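Local coordinates for protein N5-carboxyaminoimidazole ribonucleotide synthetase (Bacillus anthracis, PDB 3QFF) that probably catalyses the ATP-dependent carboxylation of aminoimidazole ribonucleotide by bicarbonate, giving N5-carboxyaminoimidazole ribonucleotide in purine biosynthesis, at residues 319-332 against 371-383. Sequence-based numbering, arbitrary orientation.
Sequences VNILGEHIEGVLRQ and KAKSLHIWDHQEQ
The indole of W378 has V319 CG1 over one face and I377 CG2 over the other, and turns its CD1 edge onto the ring of H325. V319 CG1, held anti to the backbone N (chi1 -161°), makes a CH-pi contact over the indole, 3.5 Å from the centroid of its five-membered ring; a short branched side chain suits this flat surface. In the edge-to-face pair, CD1 of W378 lies 3.3 Å from NE2 of H325 with the planes 50° apart, while W378 NE1 gives a weak hydrogen bond to the carbonyl of N320.

A polar network fixes the histidine at both ring nitrogens. ND1 accepts from the backbone N of L322, and NE2 donates to OE1 of Q381 (2.6 Å), meeting it from above the carbonyl plane. An amide suits Q381 because its NE2 can simultaneously donate to E324 OE2 (2.9 Å). The other carboxylate oxygen, E324 OE1, accepts a hydrogen bond from H380 ND1 (2.8 Å) through its syn lone pair.

Further along the helix, G328 has no side chain where a CB would press on I377 CG2, so I377 packs against the helix backbone, with its CG1 3.8 Å from G328 O; I377 CD1 also meets V329. Just past the helix end, Q332 NE2 donates to L375 O (2.7 Å).

Together these contacts fasten the C-terminal tail across a beta-alpha unit of the C-terminal domain of this ATP-grasp enzyme, where helix 323-331 directly follows strand 316-322.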
loop_
_atom_site.group_PDB
_atom_site.type_symbol
_atom_site.label_atom_id
_atom_site.label_comp_id
_atom_site.label_asym_id
_atom_site.label_seq_id
_atom_site.Cartn_x
_atom_site.Cartn_y
_atom_site.Cartn_z
ATOM N N VAL A 319 2.873 -0.783 16.744
ATOM C CA VAL A 319 4.028 -0.796 17.642
ATOM C C VAL A 319 5.277 -0.352 16.907
ATOM O O VAL A 319 5.582 -0.857 15.828
ATOM C CB VAL A 319 4.291 -2.189 18.273
ATOM C CG1 VAL A 319 5.176 -2.028 19.523
ATOM C CG2 VAL A 319 3.004 -2.851 18.657
ATOM N N ASN A 320 6.006 0.599 17.482
ATOM C CA ASN A 320 7.262 1.039 16.888
ATOM C C ASN A 320 8.386 0.016 17.017
ATOM O O ASN A 320 8.508 -0.634 18.057
ATOM C CB ASN A 320 7.736 2.364 17.520
ATOM C CG ASN A 320 7.390 3.579 16.679
ATOM O OD1 ASN A 320 6.917 3.471 15.543
ATOM N ND2 ASN A 320 7.649 4.756 17.232
ATOM N N ILE A 321 9.196 -0.089 15.957
ATOM C CA ILE A 321 10.407 -0.915 15.933
ATOM C C ILE A 321 11.646 -0.020 15.922
ATOM O O ILE A 321 12.014 0.571 14.907
ATOM C CB ILE A 321 10.420 -1.922 14.744
ATOM C CG1 ILE A 321 9.158 -2.793 14.781
ATOM C CG2 ILE A 321 11.712 -2.797 14.740
ATOM C CD1 ILE A 321 8.811 -3.428 13.446
ATOM N N LEU A 322 12.282 0.076 17.085
ATOM C CA LEU A 322 13.522 0.847 17.228
ATOM C C LEU A 322 14.718 -0.050 16.923
ATOM O O LEU A 322 14.557 -1.258 16.763
ATOM C CB LEU A 322 13.622 1.451 18.638
ATOM C CG LEU A 322 12.384 2.208 19.177
ATOM C CD1 LEU A 322 12.683 2.815 20.569
ATOM C CD2 LEU A 322 11.955 3.300 18.207
ATOM N N GLY A 323 15.903 0.546 16.810
ATOM C CA GLY A 323 17.148 -0.209 16.647
ATOM C C GLY A 323 17.281 -1.347 17.650
ATOM O O GLY A 323 17.650 -2.457 17.276
ATOM N N GLU A 324 16.950 -1.077 18.915
ATOM C CA GLU A 324 16.988 -2.099 19.981
ATOM C C GLU A 324 15.975 -3.252 19.797
ATOM O O GLU A 324 16.029 -4.246 20.533
ATOM C CB GLU A 324 16.762 -1.453 21.352
ATOM C CG GLU A 324 15.316 -0.976 21.569
ATOM C CD GLU A 324 14.981 -0.646 23.019
ATOM O OE1 GLU A 324 15.099 -1.534 23.887
ATOM O OE2 GLU A 324 14.558 0.501 23.282
ATOM N N HIS A 325 15.043 -3.118 18.850
ATOM C CA HIS A 325 14.015 -4.153 18.638
ATOM C C HIS A 325 14.176 -4.962 17.350
ATOM O O HIS A 325 13.554 -6.007 17.210
ATOM C CB HIS A 325 12.599 -3.560 18.635
ATOM C CG HIS A 325 12.268 -2.747 19.848
ATOM N ND1 HIS A 325 11.994 -1.396 19.783
ATOM C CD2 HIS A 325 12.148 -3.093 21.153
ATOM C CE1 HIS A 325 11.726 -0.945 20.995
ATOM N NE2 HIS A 325 11.810 -1.955 21.843
ATOM N N ILE A 326 14.964 -4.469 16.400
ATOM C CA ILE A 326 14.991 -5.066 15.057
ATOM C C ILE A 326 15.422 -6.550 15.093
ATOM O O ILE A 326 14.832 -7.393 14.414
ATOM C CB ILE A 326 15.833 -4.219 14.054
ATOM C CG1 ILE A 326 15.770 -4.791 12.628
ATOM C CG2 ILE A 326 17.289 -4.074 14.503
ATOM C CD1 ILE A 326 14.417 -4.567 11.931
ATOM N N GLU A 327 16.423 -6.873 15.913
ATOM C CA GLU A 327 16.866 -8.260 16.033
ATOM C C GLU A 327 15.753 -9.148 16.583
ATOM O O GLU A 327 15.540 -10.255 16.091
ATOM C CB GLU A 327 18.133 -8.367 16.875
ATOM C CG GLU A 327 18.974 -9.586 16.526
ATOM C CD GLU A 327 20.169 -9.791 17.450
ATOM O OE1 GLU A 327 20.991 -8.851 17.617
ATOM O OE2 GLU A 327 20.294 -10.915 17.995
ATOM N N GLY A 328 15.021 -8.650 17.579
ATOM C CA GLY A 328 13.881 -9.381 18.126
ATOM C C GLY A 328 12.782 -9.641 17.101
ATOM O O GLY A 328 12.177 -10.715 17.088
ATOM N N VAL A 329 12.518 -8.651 16.251
ATOM C CA VAL A 329 11.506 -8.775 15.196
ATOM C C VAL A 329 11.896 -9.877 14.190
ATOM O O VAL A 329 11.099 -10.781 13.896
ATOM C CB VAL A 329 11.278 -7.419 14.462
ATOM C CG1 VAL A 329 10.380 -7.602 13.219
ATOM C CG2 VAL A 329 10.664 -6.375 15.420
ATOM N N LEU A 330 13.129 -9.809 13.692
ATOM C CA LEU A 330 13.591 -10.754 12.655
ATOM C C LEU A 330 13.629 -12.186 13.154
ATOM O O LEU A 330 13.328 -13.111 12.401
ATOM C CB LEU A 330 14.951 -10.349 12.084
ATOM C CG LEU A 330 15.050 -9.014 11.327
ATOM C CD1 LEU A 330 16.505 -8.709 11.057
ATOM C CD2 LEU A 330 14.257 -9.009 10.021
ATOM N N ARG A 331 13.974 -12.370 14.424
ATOM C CA ARG A 331 14.053 -13.711 14.993
ATOM C C ARG A 331 12.670 -14.308 15.269
ATOM O O ARG A 331 12.499 -15.533 15.261
ATOM C CB ARG A 331 14.952 -13.730 16.242
ATOM C CG ARG A 331 16.438 -13.572 15.885
ATOM C CD ARG A 331 17.390 -13.708 17.077
ATOM N NE ARG A 331 17.335 -12.544 17.962
ATOM C CZ ARG A 331 16.673 -12.515 19.117
ATOM N NH1 ARG A 331 16.014 -13.591 19.537
ATOM N NH2 ARG A 331 16.670 -11.414 19.856
ATOM N N GLN A 332 11.693 -13.432 15.491
ATOM C CA GLN A 332 10.326 -13.829 15.825
ATOM C C GLN A 332 9.399 -13.758 14.612
ATOM O O GLN A 332 8.183 -13.832 14.760
ATOM C CB GLN A 332 9.767 -12.915 16.926
ATOM C CG GLN A 332 10.381 -13.099 18.321
ATOM C CD GLN A 332 9.802 -14.276 19.044
ATOM O OE1 GLN A 332 9.921 -15.411 18.596
ATOM N NE2 GLN A 332 9.157 -14.020 20.172
ATOM N N LYS A 371 -0.969 -9.622 22.056
ATOM C CA LYS A 371 -0.089 -10.152 21.021
ATOM C C LYS A 371 1.306 -9.508 21.056
ATOM O O LYS A 371 2.311 -10.214 21.026
ATOM C CB LYS A 371 -0.712 -10.020 19.624
ATOM C CG LYS A 371 0.183 -10.565 18.503
ATOM C CD LYS A 371 0.282 -12.101 18.518
ATOM C CE LYS A 371 1.359 -12.551 17.531
ATOM N NZ LYS A 371 1.621 -14.019 17.573
ATOM N N ALA A 372 1.358 -8.180 21.123
ATOM C CA ALA A 372 2.631 -7.463 21.246
ATOM C C ALA A 372 3.441 -7.898 22.477
ATOM O O ALA A 372 4.636 -8.160 22.374
ATOM C CB ALA A 372 2.405 -5.943 21.256
ATOM N N LYS A 373 2.783 -7.976 23.630
ATOM C CA LYS A 373 3.437 -8.438 24.864
ATOM C C LYS A 373 4.014 -9.842 24.696
ATOM O O LYS A 373 5.191 -10.080 25.005
ATOM C CB LYS A 373 2.443 -8.445 26.031
ATOM C CG LYS A 373 2.364 -7.160 26.813
ATOM C CD LYS A 373 1.444 -7.322 28.029
ATOM C CE LYS A 373 0.052 -6.781 27.766
ATOM N NZ LYS A 373 0.060 -5.278 27.830
ATOM N N SER A 374 3.187 -10.755 24.173
ATOM C CA SER A 374 3.541 -12.175 24.092
ATOM C C SER A 374 4.743 -12.427 23.194
ATOM O O SER A 374 5.430 -13.439 23.336
ATOM C CB SER A 374 2.334 -13.041 23.675
ATOM O OG SER A 374 2.057 -12.948 22.287
ATOM N N LEU A 375 5.009 -11.495 22.285
ATOM C CA LEU A 375 6.148 -11.599 21.384
ATOM C C LEU A 375 7.481 -11.390 22.094
ATOM O O LEU A 375 8.527 -11.792 21.585
ATOM C CB LEU A 375 6.005 -10.610 20.218
ATOM C CG LEU A 375 4.886 -10.891 19.198
ATOM C CD1 LEU A 375 4.729 -9.737 18.223
ATOM C CD2 LEU A 375 5.168 -12.180 18.435
ATOM N N HIS A 376 7.428 -10.741 23.260
ATOM C CA HIS A 376 8.608 -10.420 24.074
ATOM C C HIS A 376 9.700 -9.671 23.314
ATOM O O HIS A 376 10.893 -9.922 23.495
ATOM C CB HIS A 376 9.136 -11.680 24.796
ATOM C CG HIS A 376 8.182 -12.207 25.822
ATOM N ND1 HIS A 376 7.907 -11.531 26.993
ATOM C CD2 HIS A 376 7.406 -13.316 25.836
ATOM C CE1 HIS A 376 7.005 -12.203 27.685
ATOM N NE2 HIS A 376 6.685 -13.291 27.004
ATOM N N ILE A 377 9.281 -8.763 22.440
ATOM C CA ILE A 377 10.213 -7.904 21.721
ATOM C C ILE A 377 10.360 -6.568 22.448
ATOM O O ILE A 377 11.437 -5.970 22.462
ATOM C CB ILE A 377 9.733 -7.669 20.269
ATOM C CG1 ILE A 377 9.770 -8.985 19.470
ATOM C CG2 ILE A 377 10.566 -6.596 19.584
ATOM C CD1 ILE A 377 8.951 -8.950 18.174
ATOM N N TRP A 378 9.268 -6.104 23.055
ATOM C CA TRP A 378 9.238 -4.763 23.647
ATOM C C TRP A 378 9.238 -4.773 25.181
ATOM O O TRP A 378 8.748 -3.833 25.796
ATOM C CB TRP A 378 8.058 -3.944 23.090
ATOM C CG TRP A 378 8.090 -3.814 21.576
ATOM C CD1 TRP A 378 8.783 -2.889 20.847
ATOM C CD2 TRP A 378 7.430 -4.661 20.624
ATOM N NE1 TRP A 378 8.591 -3.102 19.496
ATOM C CE2 TRP A 378 7.755 -4.175 19.333
ATOM C CE3 TRP A 378 6.580 -5.769 20.733
ATOM C CZ2 TRP A 378 7.267 -4.768 18.159
ATOM C CZ3 TRP A 378 6.093 -6.355 19.566
ATOM C CH2 TRP A 378 6.441 -5.848 18.295
ATOM N N ASP A 379 9.817 -5.819 25.782
ATOM C CA ASP A 379 9.854 -5.978 27.247
ATOM C C ASP A 379 10.437 -4.756 27.979
ATOM O O ASP A 379 9.985 -4.406 29.074
ATOM C CB ASP A 379 10.613 -7.261 27.642
ATOM C CG ASP A 379 9.761 -8.530 27.506
ATOM O OD1 ASP A 379 10.332 -9.625 27.314
ATOM O OD2 ASP A 379 8.520 -8.457 27.604
ATOM N N HIS A 380 11.437 -4.125 27.371
ATOM C CA HIS A 380 12.010 -2.865 27.857
ATOM C C HIS A 380 10.921 -1.794 28.040
ATOM O O HIS A 380 10.746 -1.244 29.140
ATOM C CB HIS A 380 13.101 -2.393 26.882
ATOM C CG HIS A 380 13.797 -1.126 27.284
ATOM N ND1 HIS A 380 14.564 -0.400 26.404
ATOM C CD2 HIS A 380 13.846 -0.458 28.462
ATOM C CE1 HIS A 380 15.055 0.662 27.018
ATOM N NE2 HIS A 380 14.635 0.649 28.270
ATOM N N GLN A 381 10.174 -1.533 26.968
ATOM C CA GLN A 381 9.106 -0.532 26.984
ATOM C C GLN A 381 8.017 -0.896 27.977
ATOM O O GLN A 381 7.573 -0.044 28.748
ATOM C CB GLN A 381 8.521 -0.316 25.577
ATOM C CG GLN A 381 9.391 0.568 24.661
ATOM C CD GLN A 381 10.731 -0.063 24.291
ATOM O OE1 GLN A 381 10.860 -1.293 24.214
ATOM N NE2 GLN A 381 11.728 0.775 24.051
ATOM N N GLU A 382 7.621 -2.168 27.970
ATOM C CA GLU A 382 6.638 -2.704 28.913
ATOM C C GLU A 382 7.094 -2.614 30.380
ATOM O O GLU A 382 6.254 -2.522 31.284
ATOM C CB GLU A 382 6.327 -4.157 28.570
ATOM C CG GLU A 382 5.468 -4.322 27.338
ATOM C CD GLU A 382 5.813 -5.557 26.513
ATOM O OE1 GLU A 382 5.394 -5.595 25.335
ATOM O OE2 GLU A 382 6.495 -6.488 27.022
ATOM N N GLN A 383 8.417 -2.653 30.585
ATOM C CA GLN A 383 9.092 -2.520 31.900
ATOM C C GLN A 383 9.347 -3.861 32.600
ATOM O O GLN A 383 10.125 -3.940 33.565
ATOM C CB GLN A 383 8.383 -1.526 32.839
ATOM C CG GLN A 383 9.098 -0.196 32.992
ATOM C CD GLN A 383 8.870 0.749 31.827
ATOM O OE1 GLN A 383 7.730 1.082 31.499
ATOM N NE2 GLN A 383 9.955 1.209 31.213
#